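Local coordinates for protein ectonucleotide pyrophosphatase/phosphodiesterase family member 5 (Mus musculus, PDB 5VEO) that probably hydrolyses phosphodiester bonds in a restricted set of nucleotide substrates as a zinc-dependent ectoenzyme, and is held here in an inactivated form with AMP bound, at residues P35-I40 / D196-L201; S100-E105 / N296-P301; G117-A122 / D164-G169; P288-Y293 / G326-L331. The protein carries 1 engineered substitution. All blocks are in the same frame, centred on the assembly; numbering follows the deposited sequence.

Interaction 1 (P35-I40 / D196-L201)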
loop_
_atom_site.group_PDB
_atom_site.type_symbol
_atom_site.label_atom_id
_atom_site.label_comp_id
_atom_site.label_asym_id
_atom_site.label_seq_id
_atom_site.Cartn_x
_atom_site.Cartn_y
_atom_site.Cartn_z
ATOM N N PRO A 35 -3.660 -7.256 -22.247
ATOM C CA PRO A 35 -3.291 -6.393 -23.381
ATOM C C PRO A 35 -3.145 -4.935 -23.020
ATOM O O PRO A 35 -2.294 -4.259 -23.609
ATOM C CB PRO A 35 -4.440 -6.616 -24.376
ATOM C CG PRO A 35 -5.572 -7.178 -23.555
ATOM C CD PRO A 35 -4.894 -8.009 -22.503
ATOM N N HIS A 36 -3.918 -4.423 -22.058
ATOM C CA HIS A 36 -3.800 -3.003 -21.756
ATOM C C HIS A 36 -2.576 -2.715 -20.901
ATOM O O HIS A 36 -1.886 -1.717 -21.134
ATOM C CB HIS A 36 -5.086 -2.507 -21.119
ATOM C CG HIS A 36 -6.244 -2.601 -22.053
ATOM N ND1 HIS A 36 -7.218 -3.567 -21.945
ATOM C CD2 HIS A 36 -6.523 -1.908 -23.182
ATOM C CE1 HIS A 36 -8.087 -3.421 -22.933
ATOM N NE2 HIS A 36 -7.686 -2.423 -23.696
ATOM N N PHE A 37 -2.253 -3.594 -19.943
ATOM C CA PHE A 37 -0.963 -3.472 -19.274
ATOM C C PHE A 37 0.176 -3.566 -20.281
ATOM O O PHE A 37 1.135 -2.794 -20.213
ATOM C CB PHE A 37 -0.792 -4.536 -18.189
ATOM C CG PHE A 37 -1.558 -4.244 -16.909
ATOM C CD1 PHE A 37 -0.977 -3.512 -15.893
ATOM C CD2 PHE A 37 -2.851 -4.705 -16.729
ATOM C CE1 PHE A 37 -1.674 -3.232 -14.707
ATOM C CE2 PHE A 37 -3.546 -4.440 -15.544
ATOM C CZ PHE A 37 -2.949 -3.690 -14.543
ATOM N N HIS A 38 0.083 -4.501 -21.230
ATOM C CA HIS A 38 1.159 -4.675 -22.199
ATOM C C HIS A 38 1.258 -3.489 -23.155
ATOM O O HIS A 38 2.360 -3.149 -23.602
ATOM C CB HIS A 38 0.966 -6.002 -22.939
ATOM C CG HIS A 38 1.504 -7.176 -22.181
ATOM N ND1 HIS A 38 0.819 -7.760 -21.140
ATOM C CD2 HIS A 38 2.677 -7.847 -22.283
ATOM C CE1 HIS A 38 1.535 -8.756 -20.645
ATOM N NE2 HIS A 38 2.673 -8.821 -21.314
ATOM N N TYR A 39 0.139 -2.810 -23.424
ATOM C CA TYR A 39 0.175 -1.597 -24.232
ATOM C C TYR A 39 0.970 -0.496 -23.535
ATOM O O TYR A 39 1.787 0.190 -24.162
ATOM C CB TYR A 39 -1.253 -1.146 -24.525
ATOM C CG TYR A 39 -1.356 0.153 -25.273
ATOM C CD1 TYR A 39 -1.117 0.212 -26.640
ATOM C CD2 TYR A 39 -1.697 1.324 -24.618
ATOM C CE1 TYR A 39 -1.230 1.414 -27.336
ATOM C CE2 TYR A 39 -1.815 2.522 -25.304
ATOM C CZ TYR A 39 -1.569 2.565 -26.657
ATOM O OH TYR A 39 -1.681 3.782 -27.314
ATOM N N ILE A 40 0.770 -0.324 -22.226
ATOM C CA ILE A 40 1.577 0.641 -21.482
ATOM C C ILE A 40 3.047 0.233 -21.490
ATOM O O ILE A 40 3.941 1.074 -21.659
ATOM C CB ILE A 40 1.039 0.797 -20.050
ATOM C CG1 ILE A 40 -0.298 1.553 -20.103
ATOM C CG2 ILE A 40 2.052 1.536 -19.180
ATOM C CD1 ILE A 40 -0.989 1.707 -18.783
ATOM N N ASP A 196 -10.372 -8.455 -15.624
ATOM C CA ASP A 196 -11.240 -7.304 -15.425
ATOM C C ASP A 196 -10.449 -6.044 -15.101
ATOM O O ASP A 196 -10.786 -4.952 -15.585
ATOM C CB ASP A 196 -12.236 -7.566 -14.321
ATOM C CG ASP A 196 -13.225 -6.416 -14.196
ATOM O OD1 ASP A 196 -14.047 -6.234 -15.116
ATOM O OD2 ASP A 196 -13.149 -5.666 -13.220
ATOM N N VAL A 197 -9.417 -6.170 -14.260
ATOM C CA VAL A 197 -8.576 -5.019 -13.950
ATOM C C VAL A 197 -7.874 -4.523 -15.208
ATOM O O VAL A 197 -7.782 -3.316 -15.434
ATOM C CB VAL A 197 -7.590 -5.363 -12.823
ATOM C CG1 VAL A 197 -6.545 -4.263 -12.654
ATOM C CG2 VAL A 197 -8.371 -5.560 -11.524
ATOM N N ASP A 198 -7.405 -5.442 -16.066
ATOM C CA ASP A 198 -6.828 -5.030 -17.340
ATOM C C ASP A 198 -7.852 -4.272 -18.175
ATOM O O ASP A 198 -7.535 -3.235 -18.772
ATOM C CB ASP A 198 -6.305 -6.244 -18.105
ATOM C CG ASP A 198 -5.657 -5.860 -19.417
ATOM O OD1 ASP A 198 -4.455 -5.461 -19.381
ATOM O OD2 ASP A 198 -6.375 -5.931 -20.452
ATOM N N HIS A 199 -9.090 -4.766 -18.212
ATOM C CA HIS A 199 -10.156 -4.073 -18.926
ATOM C C HIS A 199 -10.384 -2.673 -18.360
ATOM O O HIS A 199 -10.545 -1.713 -19.118
ATOM C CB HIS A 199 -11.437 -4.904 -18.864
ATOM C CG HIS A 199 -12.504 -4.437 -19.798
ATOM N ND1 HIS A 199 -13.634 -3.771 -19.371
ATOM C CD2 HIS A 199 -12.608 -4.532 -21.145
ATOM C CE1 HIS A 199 -14.392 -3.481 -20.415
ATOM N NE2 HIS A 199 -13.793 -3.933 -21.502
ATOM N N LYS A 200 -10.376 -2.535 -17.031
ATOM C CA LYS A 200 -10.553 -1.223 -16.405
ATOM C C LYS A 200 -9.395 -0.291 -16.732
ATOM O O LYS A 200 -9.602 0.900 -16.983
ATOM C CB LYS A 200 -10.706 -1.382 -14.901
ATOM C CG LYS A 200 -12.082 -1.901 -14.539
ATOM C CD LYS A 200 -12.220 -2.120 -13.070
ATOM C CE LYS A 200 -13.683 -2.231 -12.685
ATOM N NZ LYS A 200 -14.410 -3.294 -13.417
ATOM N N LEU A 201 -8.171 -0.814 -16.761
ATOM C CA LEU A 201 -7.055 0.001 -17.203
ATOM C C LEU A 201 -7.279 0.477 -18.635
ATOM O O LEU A 201 -7.013 1.641 -18.965
ATOM C CB LEU A 201 -5.752 -0.790 -17.073
ATOM C CG LEU A 201 -4.476 -0.082 -17.526
ATOM C CD1 LEU A 201 -4.263 1.249 -16.785
ATOM C CD2 LEU A 201 -3.280 -1.014 -17.407
#
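Asp198 OD1 is shared by two backbone N-H groups in the first turn of helix 35-42. Phe37 N donates to Asp198 OD1 at 2.9 Å, nearly straight and almost in line with the C-O bond; the bond from His36 N is bent and weak. Asp198 OD2 takes the ring nitrogen His36 ND1 at 2.9 Å, which approaches from above the carboxylate plane. Extension of the aspartate, with CG opposite its backbone N (chi1 -178°), carries the acid out from helix 190-210 to the start of the other helix, where its negative charge probably interacts favourably with the helix dipole. Pro35 suits this first turn, having no N-H to satisfy, and its CD lies 3.3 Å from Asp198 OD2. Replacing Asp198 by an alanine would probably leave the N-H groups of His36 and Phe37 without this acceptor and the His36 ring freer to turn.

Deeper in the contact the partners are apolar. Leu201 CD2 sits over the centre of the Phe37 ring, 3.5 Å from its centroid and 6° off the normal, a CH-pi contact. The same methyl meets Ile40 CD1 tip to tip at 3.8 Å, while Val197 CG1 lies at the ring edge, 4.1 Å from Phe37 CZ. Phe37 and Ile40 rest on strands 218-222 and 338-341, Leu201 on Val221 of the first. The axes of the two helix segments approach to 8.3 Å with their directions 50° apart, a helix pair lying against the central mixed sheet, as expected of the alpha/beta core of the alkaline phosphatase clan.

Interaction 2 (S100-E105 / N296-P301)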
loop_
_atom_site.group_PDB
_atom_site.type_symbol
_atom_site.label_atom_id
_atom_site.label_comp_id
_atom_site.label_asym_id
_atom_site.label_seq_id
_atom_site.Cartn_x
_atom_site.Cartn_y
_atom_site.Cartn_z
ATOM N N SER A 100 -6.694 12.708 12.744
ATOM C CA SER A 100 -5.575 13.350 12.063
ATOM C C SER A 100 -4.229 13.029 12.696
ATOM O O SER A 100 -3.211 12.971 11.993
ATOM C CB SER A 100 -5.803 14.861 12.063
ATOM O OG SER A 100 -7.050 15.178 11.468
ATOM N N LYS A 101 -4.189 12.849 14.015
ATOM C CA LYS A 101 -2.913 12.636 14.689
ATOM C C LYS A 101 -2.225 11.348 14.249
ATOM O O LYS A 101 -0.998 11.234 14.379
ATOM C CB LYS A 101 -3.122 12.643 16.198
ATOM C CG LYS A 101 -3.439 14.038 16.754
ATOM C CD LYS A 101 -2.487 14.403 17.893
ATOM C CE LYS A 101 -2.409 15.914 18.168
ATOM N NZ LYS A 101 -1.034 16.450 17.887
ATOM N N PHE A 102 -2.966 10.373 13.726
ATOM C CA PHE A 102 -2.305 9.174 13.223
ATOM C C PHE A 102 -1.504 9.430 11.958
ATOM O O PHE A 102 -0.645 8.615 11.627
ATOM C CB PHE A 102 -3.325 8.060 12.989
ATOM C CG PHE A 102 -3.607 7.275 14.225
ATOM C CD1 PHE A 102 -2.713 6.311 14.660
ATOM C CD2 PHE A 102 -4.726 7.534 14.983
ATOM C CE1 PHE A 102 -2.953 5.592 15.819
ATOM C CE2 PHE A 102 -4.968 6.834 16.151
ATOM C CZ PHE A 102 -4.080 5.872 16.574
ATOM N N TRP A 103 -1.771 10.528 11.255
ATOM C CA TRP A 103 -1.174 10.850 9.963
ATOM C C TRP A 103 -0.092 11.920 10.033
ATOM O O TRP A 103 0.680 12.076 9.077
ATOM C CB TRP A 103 -2.280 11.331 9.007
ATOM C CG TRP A 103 -3.327 10.293 8.788
ATOM C CD1 TRP A 103 -4.421 10.039 9.570
ATOM C CD2 TRP A 103 -3.362 9.341 7.727
ATOM N NE1 TRP A 103 -5.142 8.984 9.050
ATOM C CE2 TRP A 103 -4.501 8.531 7.923
ATOM C CE3 TRP A 103 -2.532 9.086 6.635
ATOM C CZ2 TRP A 103 -4.839 7.511 7.048
ATOM C CZ3 TRP A 103 -2.863 8.066 5.776
ATOM C CH2 TRP A 103 -4.000 7.290 5.983
ATOM N N GLU A 104 -0.034 12.682 11.113
ATOM C CA GLU A 104 0.694 13.939 11.103
ATOM C C GLU A 104 2.172 13.802 11.478
ATOM O O GLU A 104 2.858 14.821 11.624
ATOM C CB GLU A 104 -0.039 14.929 12.008
ATOM C CG GLU A 104 -1.309 15.399 11.312
ATOM C CD GLU A 104 -2.208 16.268 12.149
ATOM O OE1 GLU A 104 -2.189 16.176 13.402
ATOM O OE2 GLU A 104 -2.946 17.057 11.532
ATOM N N GLU A 105 2.704 12.581 11.586
ATOM C CA GLU A 105 4.154 12.448 11.681
ATOM C C GLU A 105 4.835 12.657 10.339
ATOM O O GLU A 105 6.068 12.745 10.290
ATOM C CB GLU A 105 4.518 11.087 12.289
ATOM C CG GLU A 105 3.871 10.949 13.651
ATOM C CD GLU A 105 4.115 9.649 14.367
ATOM O OE1 GLU A 105 3.643 9.546 15.521
ATOM O OE2 GLU A 105 4.769 8.747 13.820
ATOM N N ASN A 296 9.188 3.592 16.557
ATOM C CA ASN A 296 7.916 4.293 16.613
ATOM C C ASN A 296 7.107 3.717 17.763
ATOM O O ASN A 296 7.060 2.500 17.936
ATOM C CB ASN A 296 7.142 4.152 15.298
ATOM C CG ASN A 296 6.014 5.151 15.184
ATOM O OD1 ASN A 296 4.976 5.015 15.843
ATOM N ND2 ASN A 296 6.205 6.163 14.345
ATOM N N ASP A 297 6.471 4.597 18.547
ATOM C CA ASP A 297 5.721 4.126 19.707
ATOM C C ASP A 297 4.453 3.359 19.322
ATOM O O ASP A 297 3.825 2.747 20.199
ATOM C CB ASP A 297 5.374 5.306 20.621
ATOM C CG ASP A 297 6.614 5.988 21.206
ATOM O OD1 ASP A 297 7.661 5.317 21.372
ATOM O OD2 ASP A 297 6.528 7.200 21.516
ATOM N N ARG A 298 4.069 3.353 18.046
ATOM C CA ARG A 298 2.962 2.516 17.585
ATOM C C ARG A 298 3.388 1.098 17.234
ATOM O O ARG A 298 2.535 0.274 16.878
ATOM C CB ARG A 298 2.288 3.163 16.376
ATOM C CG ARG A 298 1.646 4.474 16.734
ATOM C CD ARG A 298 1.391 5.322 15.529
ATOM N NE ARG A 298 0.906 6.625 15.967
ATOM C CZ ARG A 298 0.701 7.662 15.168
ATOM N NH1 ARG A 298 0.933 7.568 13.866
ATOM N NH2 ARG A 298 0.278 8.801 15.696
ATOM N N VAL A 299 4.672 0.786 17.337
ATOM C CA VAL A 299 5.122 -0.597 17.249
ATOM C C VAL A 299 5.004 -1.210 18.639
ATOM O O VAL A 299 5.567 -0.696 19.619
ATOM C CB VAL A 299 6.551 -0.683 16.704
ATOM C CG1 VAL A 299 7.025 -2.126 16.633
ATOM C CG2 VAL A 299 6.618 -0.013 15.341
ATOM N N GLN A 300 4.228 -2.288 18.733
ATOM C CA GLN A 300 3.892 -2.857 20.027
ATOM C C GLN A 300 5.087 -3.581 20.647
ATOM O O GLN A 300 6.070 -3.876 19.963
ATOM C CB GLN A 300 2.706 -3.806 19.885
ATOM C CG GLN A 300 1.412 -3.104 19.464
ATOM C CD GLN A 300 1.042 -1.989 20.415
ATOM O OE1 GLN A 300 1.146 -2.141 21.636
ATOM N NE2 GLN A 300 0.632 -0.848 19.863
ATOM N N PRO A 301 5.024 -3.876 21.954
ATOM C CA PRO A 301 6.204 -4.449 22.629
ATOM C C PRO A 301 6.635 -5.796 22.091
ATOM O O PRO A 301 7.818 -6.147 22.204
ATOM C CB PRO A 301 5.753 -4.563 24.092
ATOM C CG PRO A 301 4.710 -3.532 24.252
ATOM C CD PRO A 301 3.981 -3.481 22.919
HETATM O O HOH W 1 4.068 7.429 16.896
#
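An Asx turn within a type I beta turn presents Asn296 and Arg298 to the loop 100-105. Asn296 OD1 accepts from Arg298 N at 2.9 Å on an in-plane lone pair, while Asn296 ND2 donates to the syn lone pair of Glu105 OE2 at 3.0 Å and also bonds Glu72 O; asparagine suits the place, one amide supplying both acceptor and donor. A water bridges Glu105 OE1 and Asn296 OD1.

Arg298, extended from CG to NE, bonds Lys101 O through NH2 at 3.0 Å, close to the guanidinium plane, while NH1 bonds Gly75 O and, weakly, Phe102 O. Above one face the Glu105 carboxylate is stacked, the planes 16° apart; Glu105 OE1 is 3.5 Å from Arg298 NH2, a salt bridge of charges alone. Against the opposite face lies Phe102 CD1, 3.7 Å from Arg298 CZ. A leucine in place of Arg298 would probably leave these carbonyls without their donors and the Glu105 charge without its mate.

The strongest partner of Arg298 is Asp83, which binds NE from strand 80-83. Phe102 packs on Met81 of that strand and Phe90 of strand 88-91; Pro301, just before strand 302-306, is backbone hydrogen-bonded to Lys284, just after strand 279-283.

Interaction 3 (G117-A122 / D164-G169)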
loop_
_atom_site.group_PDB
_atom_site.type_symbol
_atom_site.label_atom_id
_atom_site.label_comp_id
_atom_site.label_asym_id
_atom_site.label_seq_id
_atom_site.Cartn_x
_atom_site.Cartn_y
_atom_site.Cartn_z
ATOM N N GLY A 117 1.401 25.954 -4.911
ATOM C CA GLY A 117 0.441 26.640 -5.749
ATOM C C GLY A 117 -0.321 25.784 -6.734
ATOM O O GLY A 117 -1.062 26.334 -7.556
ATOM N N HIS A 118 -0.175 24.457 -6.672
ATOM C CA HIS A 118 -0.866 23.556 -7.578
ATOM C C HIS A 118 -2.100 22.967 -6.887
ATOM O O HIS A 118 -2.361 23.209 -5.705
ATOM C CB HIS A 118 0.076 22.434 -8.051
ATOM C CG HIS A 118 1.406 22.921 -8.546
ATOM N ND1 HIS A 118 1.555 23.589 -9.742
ATOM C CD2 HIS A 118 2.647 22.823 -8.014
ATOM C CE1 HIS A 118 2.829 23.888 -9.922
ATOM N NE2 HIS A 118 3.514 23.436 -8.887
ATOM N N ALA A 119 -2.880 22.213 -7.653
ATOM C CA ALA A 119 -4.078 21.546 -7.156
ATOM C C ALA A 119 -3.898 20.044 -7.307
ATOM O O ALA A 119 -3.373 19.593 -8.315
ATOM C CB ALA A 119 -5.328 21.983 -7.926
ATOM N N SER A 120 -4.347 19.288 -6.313
ATOM C CA SER A 120 -4.298 17.826 -6.337
ATOM C C SER A 120 -5.713 17.280 -6.296
ATOM O O SER A 120 -6.618 17.915 -5.752
ATOM C CB SER A 120 -3.543 17.254 -5.136
ATOM O OG SER A 120 -2.355 17.950 -4.830
ATOM N N GLY A 121 -5.888 16.063 -6.824
ATOM C CA GLY A 121 -7.168 15.393 -6.781
ATOM C C GLY A 121 -7.016 13.936 -6.395
ATOM O O GLY A 121 -6.040 13.302 -6.793
ATOM N N ALA A 122 -7.964 13.413 -5.630
ATOM C CA ALA A 122 -7.885 12.038 -5.149
ATOM C C ALA A 122 -9.252 11.389 -5.211
ATOM O O ALA A 122 -10.242 11.944 -4.714
ATOM C CB ALA A 122 -7.352 11.981 -3.725
ATOM N N ASP A 164 -10.119 25.062 -12.725
ATOM C CA ASP A 164 -8.918 25.113 -11.882
ATOM C C ASP A 164 -8.369 23.694 -11.834
ATOM O O ASP A 164 -8.692 22.925 -10.925
ATOM C CB ASP A 164 -9.196 25.611 -10.462
ATOM C CG ASP A 164 -7.974 25.476 -9.540
ATOM O OD1 ASP A 164 -6.837 25.338 -10.044
ATOM O OD2 ASP A 164 -8.151 25.501 -8.302
ATOM N N PRO A 165 -7.548 23.311 -12.789
ATOM C CA PRO A 165 -7.226 21.891 -12.949
ATOM C C PRO A 165 -6.086 21.416 -12.065
ATOM O O PRO A 165 -5.207 22.175 -11.650
ATOM C CB PRO A 165 -6.841 21.808 -14.430
ATOM C CG PRO A 165 -6.212 23.121 -14.706
ATOM C CD PRO A 165 -7.014 24.120 -13.896
ATOM N N ILE A 166 -6.107 20.099 -11.810
ATOM C CA ILE A 166 -5.058 19.463 -11.030
ATOM C C ILE A 166 -3.875 19.132 -11.922
ATOM O O ILE A 166 -4.007 18.888 -13.134
ATOM C CB ILE A 166 -5.573 18.190 -10.314
ATOM C CG1 ILE A 166 -5.990 17.103 -11.321
ATOM C CG2 ILE A 166 -6.714 18.552 -9.375
ATOM C CD1 ILE A 166 -6.302 15.723 -10.681
ATOM N N ASN A 167 -2.704 19.136 -11.312
ATOM C CA ASN A 167 -1.522 18.566 -11.939
ATOM C C ASN A 167 -1.200 17.186 -11.407
ATOM O O ASN A 167 -0.332 16.524 -11.976
ATOM C CB ASN A 167 -0.284 19.440 -11.728
ATOM C CG ASN A 167 0.102 19.573 -10.271
ATOM O OD1 ASN A 167 -0.701 19.346 -9.393
ATOM N ND2 ASN A 167 1.343 19.957 -10.014
ATOM N N LEU A 168 -1.845 16.769 -10.316
ATOM C CA LEU A 168 -1.483 15.543 -9.601
ATOM C C LEU A 168 -2.766 14.859 -9.171
ATOM O O LEU A 168 -3.567 15.435 -8.415
ATOM C CB LEU A 168 -0.614 15.857 -8.387
ATOM C CG LEU A 168 -0.367 14.714 -7.416
ATOM C CD1 LEU A 168 0.395 13.616 -8.147
ATOM C CD2 LEU A 168 0.397 15.218 -6.226
ATOM N N GLY A 169 -2.986 13.656 -9.680
ATOM C CA GLY A 169 -4.159 12.874 -9.346
ATOM C C GLY A 169 -3.796 11.511 -8.773
ATOM O O GLY A 169 -2.752 10.939 -9.100
HETATM O O HOH W 2 -3.981 25.701 -8.360
HETATM O O HOH W 3 -2.559 22.350 -10.643
#
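Ala119 O and Leu168 O, accepting from Asn167 N (3.1 Å) and Gly121 N (2.9 Å), join the starts of two neighbouring parallel strands, 120-123 and 168-173, in the central mixed sheet. Here the chains are close-packed. Gly169 CA adds a C-H...O contact to Gly121 O, and Ile166 CG2 lies against the backbone atom Ser120 C at 3.5 Å. The Ile166 CD1 methyl lies over Gly121 (4.0 Å to its CA), where a side chain at the glycine would run into it; Gly169 lacks a side chain on this same face, which likewise spares crowding by that methyl. Ile166 also packs on Trp159 and Phe160 of helix 149-160. On the other face are Ser120, whose OG is bound by Gln114 and Asn113, and Leu168.

Before the strands begin, waters take over between the loop residues. One accepts from Ala119 N and donates to Pro165 O; another donates to Gly117 O. Gly117, with positive phi, closes the preceding helix in a Schellman motif.

Back on the buried side, Asn167, whose chi1 of 63° sets CG between its backbone N and carbonyl carbon, gives OD1 to Asn113 ND2 and lays its own ND2 over one face of the His118 ring, 3.3 Å from His118 CG.

Interaction 4 (P288-Y293 / G326-L331)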
loop_
_atom_site.group_PDB
_atom_site.type_symbol
_atom_site.label_atom_id
_atom_site.label_comp_id
_atom_site.label_asym_id
_atom_site.label_seq_id
_atom_site.Cartn_x
_atom_site.Cartn_y
_atom_site.Cartn_z
ATOM N N PRO A 288 14.059 -6.787 13.091
ATOM C CA PRO A 288 15.089 -6.559 12.068
ATOM C C PRO A 288 15.158 -5.125 11.561
ATOM O O PRO A 288 14.149 -4.540 11.146
ATOM C CB PRO A 288 14.671 -7.519 10.953
ATOM C CG PRO A 288 14.042 -8.656 11.691
ATOM C CD PRO A 288 13.284 -8.009 12.819
ATOM N N GLU A 289 16.385 -4.583 11.541
ATOM C CA GLU A 289 16.618 -3.221 11.056
ATOM C C GLU A 289 16.148 -3.042 9.623
ATOM O O GLU A 289 15.686 -1.957 9.249
ATOM C CB GLU A 289 18.103 -2.870 11.148
ATOM C CG GLU A 289 18.575 -2.710 12.551
ATOM C CD GLU A 289 17.999 -1.478 13.210
ATOM O OE1 GLU A 289 17.679 -0.507 12.490
ATOM O OE2 GLU A 289 17.858 -1.486 14.451
ATOM N N ARG A 290 16.279 -4.086 8.796
ATOM C CA ARG A 290 15.989 -3.933 7.377
ATOM C C ARG A 290 14.524 -3.621 7.121
ATOM O O ARG A 290 14.200 -3.149 6.024
ATOM C CB ARG A 290 16.381 -5.182 6.601
ATOM C CG ARG A 290 15.602 -6.420 6.946
ATOM C CD ARG A 290 16.135 -7.611 6.156
ATOM N NE ARG A 290 15.516 -8.841 6.621
ATOM C CZ ARG A 290 14.383 -9.342 6.130
ATOM N NH1 ARG A 290 13.752 -8.744 5.122
ATOM N NH2 ARG A 290 13.890 -10.452 6.642
ATOM N N TRP A 291 13.639 -3.878 8.092
ATOM C CA TRP A 291 12.223 -3.541 7.951
ATOM C C TRP A 291 11.912 -2.091 8.303
ATOM O O TRP A 291 10.822 -1.617 7.964
ATOM C CB TRP A 291 11.370 -4.456 8.827
ATOM C CG TRP A 291 11.211 -5.839 8.308
ATOM C CD1 TRP A 291 11.328 -6.254 7.004
ATOM C CD2 TRP A 291 10.872 -7.007 9.065
ATOM N NE1 TRP A 291 11.087 -7.598 6.913
ATOM C CE2 TRP A 291 10.798 -8.087 8.159
ATOM C CE3 TRP A 291 10.611 -7.242 10.414
ATOM C CZ2 TRP A 291 10.505 -9.391 8.569
ATOM C CZ3 TRP A 291 10.325 -8.529 10.822
ATOM C CH2 TRP A 291 10.254 -9.585 9.899
ATOM N N HIS A 292 12.830 -1.385 8.965
ATOM C CA HIS A 292 12.636 0.033 9.294
ATOM C C HIS A 292 11.272 0.230 9.931
ATOM O O HIS A 292 10.435 1.034 9.499
ATOM C CB HIS A 292 12.817 0.894 8.058
ATOM C CG HIS A 292 14.121 0.641 7.379
ATOM N ND1 HIS A 292 15.328 0.870 8.001
ATOM C CD2 HIS A 292 14.412 0.105 6.172
ATOM C CE1 HIS A 292 16.309 0.515 7.194
ATOM N NE2 HIS A 292 15.781 0.052 6.074
ATOM N N TYR A 293 11.034 -0.571 10.954
ATOM C CA TYR A 293 9.710 -0.670 11.516
ATOM C C TYR A 293 9.661 -0.285 12.986
ATOM O O TYR A 293 8.663 0.297 13.403
ATOM C CB TYR A 293 9.165 -2.095 11.273
ATOM C CG TYR A 293 7.685 -2.215 11.440
ATOM C CD1 TYR A 293 7.141 -2.940 12.486
ATOM C CD2 TYR A 293 6.825 -1.580 10.559
ATOM C CE1 TYR A 293 5.778 -3.046 12.638
ATOM C CE2 TYR A 293 5.455 -1.678 10.698
ATOM C CZ TYR A 293 4.936 -2.390 11.765
ATOM O OH TYR A 293 3.582 -2.519 11.937
ATOM N N GLY A 326 1.031 -8.852 4.008
ATOM C CA GLY A 326 1.538 -8.320 5.258
ATOM C C GLY A 326 2.873 -8.895 5.654
ATOM O O GLY A 326 3.557 -8.316 6.513
ATOM N N TYR A 327 3.274 -9.987 5.004
ATOM C CA TYR A 327 4.519 -10.689 5.252
ATOM C C TYR A 327 5.747 -9.840 4.894
ATOM O O TYR A 327 5.666 -8.788 4.254
ATOM C CB TYR A 327 4.547 -11.982 4.438
ATOM C CG TYR A 327 3.358 -12.881 4.692
ATOM C CD1 TYR A 327 3.354 -13.765 5.760
ATOM C CD2 TYR A 327 2.235 -12.831 3.890
ATOM C CE1 TYR A 327 2.266 -14.588 6.008
ATOM C CE2 TYR A 327 1.144 -13.642 4.131
ATOM C CZ TYR A 327 1.160 -14.518 5.186
ATOM O OH TYR A 327 0.069 -15.316 5.425
ATOM N N ASP A 328 6.903 -10.341 5.336
ATOM C CA ASP A 328 8.223 -9.824 4.996
ATOM C C ASP A 328 8.256 -9.200 3.599
ATOM O O ASP A 328 7.924 -9.866 2.603
ATOM C CB ASP A 328 9.212 -10.989 5.097
ATOM C CG ASP A 328 10.662 -10.575 5.045
ATOM O OD1 ASP A 328 10.992 -9.461 4.621
ATOM O OD2 ASP A 328 11.485 -11.429 5.426
ATOM N N ASN A 329 8.688 -7.928 3.507
ATOM C CA ASN A 329 8.731 -7.243 2.220
ATOM C C ASN A 329 9.866 -7.721 1.321
ATOM O O ASN A 329 9.947 -7.272 0.173
ATOM C CB ASN A 329 8.826 -5.726 2.407
ATOM C CG ASN A 329 10.108 -5.289 3.077
ATOM O OD1 ASN A 329 10.684 -6.002 3.912
ATOM N ND2 ASN A 329 10.563 -4.099 2.722
ATOM N N ALA A 330 10.757 -8.587 1.806
ATOM C CA ALA A 330 11.741 -9.186 0.915
ATOM C C ALA A 330 11.134 -10.264 0.027
ATOM O O ALA A 330 11.761 -10.676 -0.950
ATOM C CB ALA A 330 12.885 -9.783 1.729
ATOM N N LEU A 331 9.953 -10.749 0.365
ATOM C CA LEU A 331 9.346 -11.847 -0.369
ATOM C C LEU A 331 8.794 -11.366 -1.701
ATOM O O LEU A 331 8.008 -10.408 -1.754
ATOM C CB LEU A 331 8.230 -12.467 0.457
ATOM C CG LEU A 331 8.661 -13.155 1.742
ATOM C CD1 LEU A 331 7.458 -13.360 2.630
ATOM C CD2 LEU A 331 9.316 -14.495 1.444
HETATM O O HOH W 4 12.589 -2.353 4.017
HETATM O O HOH W 5 13.525 -6.029 3.771
#
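An Asx turn headed by Asp328 receives Arg290 and Trp291 of the facing 3-10 turn. Asp328 OD1 takes three donors: the backbone N of Ala330 two residues on (3.0 Å), Arg290 NH1 (2.9 Å) on its syn lone pair, and Trp291 NE1 (3.0 Å), whose N-H points straight at it, at 169°, from above the carboxylate plane. Arg290 completes an end-on, two-nitrogen salt bridge with NH2 to Asp328 OD2 at 2.9 Å. Its CG stands between backbone N and carbonyl carbon (chi1 65°), and the chain then runs extended to NE. So many donors probably keep the carboxylate anionic and stop it turning.

The turn Asp328 to Leu331 is of type I and follows closely on the zinc ligand His325, so the contact ties the chain just beyond the metal site of this alkaline-phosphatase-like domain to the loop between strands 279-283 and 302-306. The Trp291 ring, which meets the aspartate edge-on with the planes 89° apart, stacks on Phe54, so tryptophan serves here as both flat surface and donor.

Asn329 OD1 comes to the indole edge, 3.2 Å from Trp291 CD1, and ND2 bonds Asn52 O. A water accepts from Arg290 NH1 and donates to Asn329 OD1.

Interactions 1 and 3 belong to the sheet core: helices 35-42 and 190-210 pack on it, and 117-122 with 164-169 begin two of its strands, their centres about 25 Å apart. Strand 168-173 leads on to the zinc ligands Asp177 and Asp178, and the side chain of Val197 in interaction 1 is about 12 Å from a zinc ion. Interactions 2 and 4 tie loops together instead. They touch, where Val299 meets Tyr293, with centres about 18 Å apart. Interaction 4 stands nearest the site in sequence, directly after His325, which binds zinc and belongs to the AMP pocket. Interactions 1 and 2 are farthest apart, about 37 Å between centres, on opposite sides of the chain's centre.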